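Local coordinates for putative type VI secretion protein (Escherichia coli, PDB 4PS2), which probably builds, together with its partner TssC, the contractile sheath of the type VI secretion system, this chain being the C-terminal helical fragment of the protein, at residues E1-R9 and Q22-R33. Residues are numbered along the deposited sequence; the frame is centred on the assembly and turned at random.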
loop_
_atom_site.group_PDB
_atom_site.type_symbol
_atom_site.label_atom_id
_atom_site.label_comp_id
_atom_site.label_asym_id
_atom_site.label_seq_id
_atom_site.Cartn_x
_atom_site.Cartn_y
_atom_site.Cartn_z
ATOM N N GLU A 1 5.631 11.944 2.534
ATOM C CA GLU A 1 6.239 11.380 3.751
ATOM C C GLU A 1 6.739 9.932 3.591
ATOM O O GLU A 1 5.991 9.033 3.256
ATOM C CB GLU A 1 5.296 11.488 4.938
ATOM C CG GLU A 1 6.000 11.242 6.249
ATOM C CD GLU A 1 7.122 12.222 6.439
ATOM O OE1 GLU A 1 6.826 13.362 6.862
ATOM O OE2 GLU A 1 8.276 11.872 6.129
ATOM N N GLU A 2 8.021 9.762 3.853
ATOM C CA GLU A 2 8.704 8.501 3.748
ATOM C C GLU A 2 8.373 7.556 4.912
ATOM O O GLU A 2 8.870 6.471 4.960
ATOM C CB GLU A 2 10.213 8.746 3.670
ATOM C CG GLU A 2 10.983 7.824 2.747
ATOM C CD GLU A 2 12.485 7.711 3.041
ATOM O OE1 GLU A 2 13.213 8.731 3.032
ATOM O OE2 GLU A 2 12.936 6.571 3.236
ATOM N N SER A 3 7.507 7.978 5.813
ATOM C CA SER A 3 7.163 7.181 6.990
ATOM C C SER A 3 5.669 6.922 7.278
ATOM O O SER A 3 4.812 7.623 6.814
ATOM C CB SER A 3 7.816 7.792 8.216
ATOM O OG SER A 3 7.032 8.854 8.696
ATOM N N ILE A 4 5.391 5.892 8.061
ATOM C CA ILE A 4 4.026 5.480 8.390
ATOM C C ILE A 4 4.040 4.906 9.822
ATOM O O ILE A 4 5.095 4.487 10.297
ATOM C CB ILE A 4 3.405 4.515 7.327
ATOM C CG1 ILE A 4 1.860 4.485 7.421
ATOM C CG2 ILE A 4 4.019 3.081 7.375
ATOM C CD1 ILE A 4 1.118 4.039 6.105
ATOM N N SER A 5 2.891 4.894 10.502
ATOM C CA SER A 5 2.832 4.440 11.890
ATOM C C SER A 5 1.720 3.478 12.168
ATOM O O SER A 5 0.599 3.682 11.698
ATOM C CB SER A 5 2.674 5.635 12.824
ATOM O OG SER A 5 3.866 6.394 12.892
ATOM N N LEU A 6 2.026 2.441 12.969
ATOM C CA LEU A 6 1.041 1.496 13.469
ATOM C C LEU A 6 0.822 1.929 14.905
ATOM O O LEU A 6 1.763 1.899 15.705
ATOM C CB LEU A 6 1.561 0.040 13.410
ATOM C CG LEU A 6 0.695 -1.088 14.027
ATOM C CD1 LEU A 6 -0.785 -1.012 13.594
ATOM C CD2 LEU A 6 1.261 -2.449 13.686
ATOM N N THR A 7 -0.387 2.397 15.216
ATOM C CA THR A 7 -0.726 2.848 16.553
ATOM C C THR A 7 -1.502 1.740 17.253
ATOM O O THR A 7 -2.441 1.194 16.684
ATOM C CB THR A 7 -1.452 4.209 16.493
ATOM O OG1 THR A 7 -0.577 5.153 15.871
ATOM C CG2 THR A 7 -1.860 4.740 17.888
ATOM N N PHE A 8 -1.085 1.392 18.472
ATOM C CA PHE A 8 -1.733 0.375 19.301
ATOM C C PHE A 8 -2.566 1.141 20.328
ATOM O O PHE A 8 -1.991 1.861 21.139
ATOM C CB PHE A 8 -0.666 -0.502 20.001
ATOM C CG PHE A 8 0.258 -1.225 19.043
ATOM C CD1 PHE A 8 1.421 -0.616 18.577
ATOM C CD2 PHE A 8 -0.012 -2.526 18.643
ATOM C CE1 PHE A 8 2.268 -1.276 17.687
ATOM C CE2 PHE A 8 0.849 -3.196 17.770
ATOM C CZ PHE A 8 1.982 -2.565 17.294
ATOM N N ARG A 9 -3.902 1.059 20.240
ATOM C CA ARG A 9 -4.818 1.783 21.133
ATOM C C ARG A 9 -5.256 1.003 22.373
ATOM O O ARG A 9 -5.992 1.527 23.212
ATOM C CB ARG A 9 -6.002 2.410 20.374
ATOM C CG ARG A 9 -6.737 1.474 19.431
ATOM C CD ARG A 9 -6.474 1.884 17.998
ATOM N NE ARG A 9 -6.416 0.727 17.104
ATOM C CZ ARG A 9 -7.413 0.336 16.317
ATOM N NH1 ARG A 9 -8.559 1.008 16.298
ATOM N NH2 ARG A 9 -7.269 -0.726 15.537
ATOM N N GLN A 22 -2.075 -6.172 10.340
ATOM C CA GLN A 22 -1.664 -4.774 10.309
ATOM C C GLN A 22 -0.336 -4.448 9.613
ATOM O O GLN A 22 -0.269 -3.430 8.921
ATOM C CB GLN A 22 -1.800 -4.111 11.700
ATOM C CG GLN A 22 -3.246 -4.056 12.244
ATOM C CD GLN A 22 -4.255 -3.445 11.281
ATOM O OE1 GLN A 22 -5.194 -4.105 10.824
ATOM N NE2 GLN A 22 -4.072 -2.183 10.918
ATOM N N ILE A 23 0.718 -5.276 9.810
ATOM C CA ILE A 23 2.050 -5.066 9.187
ATOM C C ILE A 23 1.997 -5.086 7.630
ATOM O O ILE A 23 2.429 -4.103 7.038
ATOM C CB ILE A 23 3.156 -6.008 9.772
ATOM C CG1 ILE A 23 3.435 -5.764 11.282
ATOM C CG2 ILE A 23 4.454 -6.029 8.925
ATOM C CD1 ILE A 23 3.709 -4.370 11.740
ATOM N N PRO A 24 1.444 -6.127 6.947
ATOM C CA PRO A 24 1.384 -6.090 5.467
ATOM C C PRO A 24 0.501 -4.964 4.909
ATOM O O PRO A 24 0.801 -4.419 3.844
ATOM C CB PRO A 24 0.810 -7.469 5.089
ATOM C CG PRO A 24 0.952 -8.302 6.304
ATOM C CD PRO A 24 0.853 -7.387 7.461
ATOM N N ARG A 25 -0.565 -4.604 5.632
ATOM C CA ARG A 25 -1.476 -3.528 5.245
ATOM C C ARG A 25 -0.730 -2.194 5.216
ATOM O O ARG A 25 -0.787 -1.478 4.218
ATOM C CB ARG A 25 -2.682 -3.490 6.203
ATOM C CG ARG A 25 -3.600 -2.278 6.043
ATOM C CD ARG A 25 -4.732 -2.259 7.073
ATOM N NE ARG A 25 -5.532 -1.045 6.903
ATOM C CZ ARG A 25 -5.322 0.101 7.543
ATOM N NH1 ARG A 25 -4.377 0.190 8.469
ATOM N NH2 ARG A 25 -6.076 1.158 7.284
ATOM N N LEU A 26 -0.017 -1.871 6.297
ATOM C CA LEU A 26 0.766 -0.638 6.398
ATOM C C LEU A 26 1.931 -0.590 5.417
ATOM O O LEU A 26 2.270 0.485 4.906
ATOM C CB LEU A 26 1.254 -0.426 7.827
ATOM C CG LEU A 26 0.147 -0.040 8.804
ATOM C CD1 LEU A 26 0.648 -0.139 10.200
ATOM C CD2 LEU A 26 -0.391 1.371 8.530
ATOM N N LYS A 27 2.532 -1.750 5.140
ATOM C CA LYS A 27 3.623 -1.862 4.178
ATOM C C LYS A 27 3.080 -1.548 2.773
ATOM O O LYS A 27 3.703 -0.782 2.044
ATOM C CB LYS A 27 4.215 -3.274 4.204
ATOM C CG LYS A 27 5.489 -3.435 3.358
ATOM C CD LYS A 27 5.807 -4.929 3.160
ATOM C CE LYS A 27 7.093 -5.186 2.414
ATOM N NZ LYS A 27 6.948 -4.996 0.946
ATOM N N ALA A 28 1.915 -2.127 2.407
ATOM C CA ALA A 28 1.287 -1.857 1.109
ATOM C C ALA A 28 0.924 -0.364 0.967
ATOM O O ALA A 28 1.179 0.221 -0.078
ATOM C CB ALA A 28 0.054 -2.734 0.925
ATOM N N MET A 29 0.358 0.242 2.025
ATOM C CA MET A 29 -0.024 1.656 2.072
ATOM C C MET A 29 1.184 2.595 1.888
ATOM O O MET A 29 1.065 3.608 1.188
ATOM C CB MET A 29 -0.715 1.962 3.410
ATOM C CG MET A 29 -2.186 1.499 3.466
ATOM S SD MET A 29 -2.828 1.531 5.167
ATOM C CE MET A 29 -3.036 3.219 5.394
ATOM N N LEU A 30 2.331 2.283 2.543
ATOM C CA LEU A 30 3.521 3.114 2.406
ATOM C C LEU A 30 4.135 2.915 1.004
ATOM O O LEU A 30 4.510 3.900 0.361
ATOM C CB LEU A 30 4.539 2.863 3.521
ATOM C CG LEU A 30 5.819 3.710 3.469
ATOM C CD1 LEU A 30 5.512 5.227 3.527
ATOM C CD2 LEU A 30 6.792 3.295 4.579
ATOM N N ALA A 31 4.209 1.670 0.521
ATOM C CA ALA A 31 4.732 1.416 -0.836
ATOM C C ALA A 31 3.856 2.089 -1.920
ATOM O O ALA A 31 4.370 2.604 -2.921
ATOM C CB ALA A 31 4.838 -0.077 -1.089
ATOM N N MET A 32 2.530 2.105 -1.693
ATOM C CA MET A 32 1.588 2.709 -2.611
ATOM C C MET A 32 1.756 4.237 -2.614
ATOM O O MET A 32 1.742 4.854 -3.682
ATOM C CB MET A 32 0.154 2.309 -2.202
ATOM C CG MET A 32 -0.871 2.657 -3.209
ATOM S SD MET A 32 -0.733 1.690 -4.738
ATOM C CE MET A 32 -1.670 2.774 -5.798
ATOM N N ARG A 33 1.926 4.838 -1.407
ATOM C CA ARG A 33 2.111 6.278 -1.263
ATOM C C ARG A 33 3.367 6.717 -2.018
ATOM O O ARG A 33 3.314 7.703 -2.735
ATOM C CB ARG A 33 2.213 6.654 0.213
ATOM C CG ARG A 33 2.445 8.146 0.431
ATOM C CD ARG A 33 3.098 8.368 1.746
ATOM N NE ARG A 33 2.189 8.030 2.836
ATOM C CZ ARG A 33 2.549 8.014 4.109
ATOM N NH1 ARG A 33 3.792 8.321 4.454
ATOM N NH2 ARG A 33 1.667 7.719 5.049
HETATM O O HOH W 1 1.977 8.675 7.634
#
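I4 lays its branched side chain over helix 16-40: CD1 rests 3.9 Å from CB of M29 and reaches CD2 of L26, while CG2 lies against CB and CD2 of L30, I4 and L30 running alongside with reversed directions. L6 lies across the preceding turn, its CD2 3.7 Å from CD1 of I23 and its CD1 over CB of Q22; CB of L6 meets CD1 of L26 at a tight 3.3 Å. Here the opening segment of this C-terminal fragment, extended from S3 to F8, packs antiparallel along the first helix of a small VipA-family bundle, I4 and L6 facing the helix, S3 and S5 turned from it; helices 46-57 and 64-71 cover the helix's other side. At the far end R33, CG anti to the backbone N (chi1 178°) and chain bent at chi3, turns NH1 between two carbonyls. NH1 donates to E1 O (2.6 Å) and S3 O (2.7 Å) from above each carbonyl plane, both bonds slightly bent. E1 O lies in the guanidinium plane, S3 O tilted 16° from it. A leucine in place of R33 would probably leave both carbonyls without this donor and the fragment's start freer to lift away. A water also bridges NH2 of R33 to S3 O.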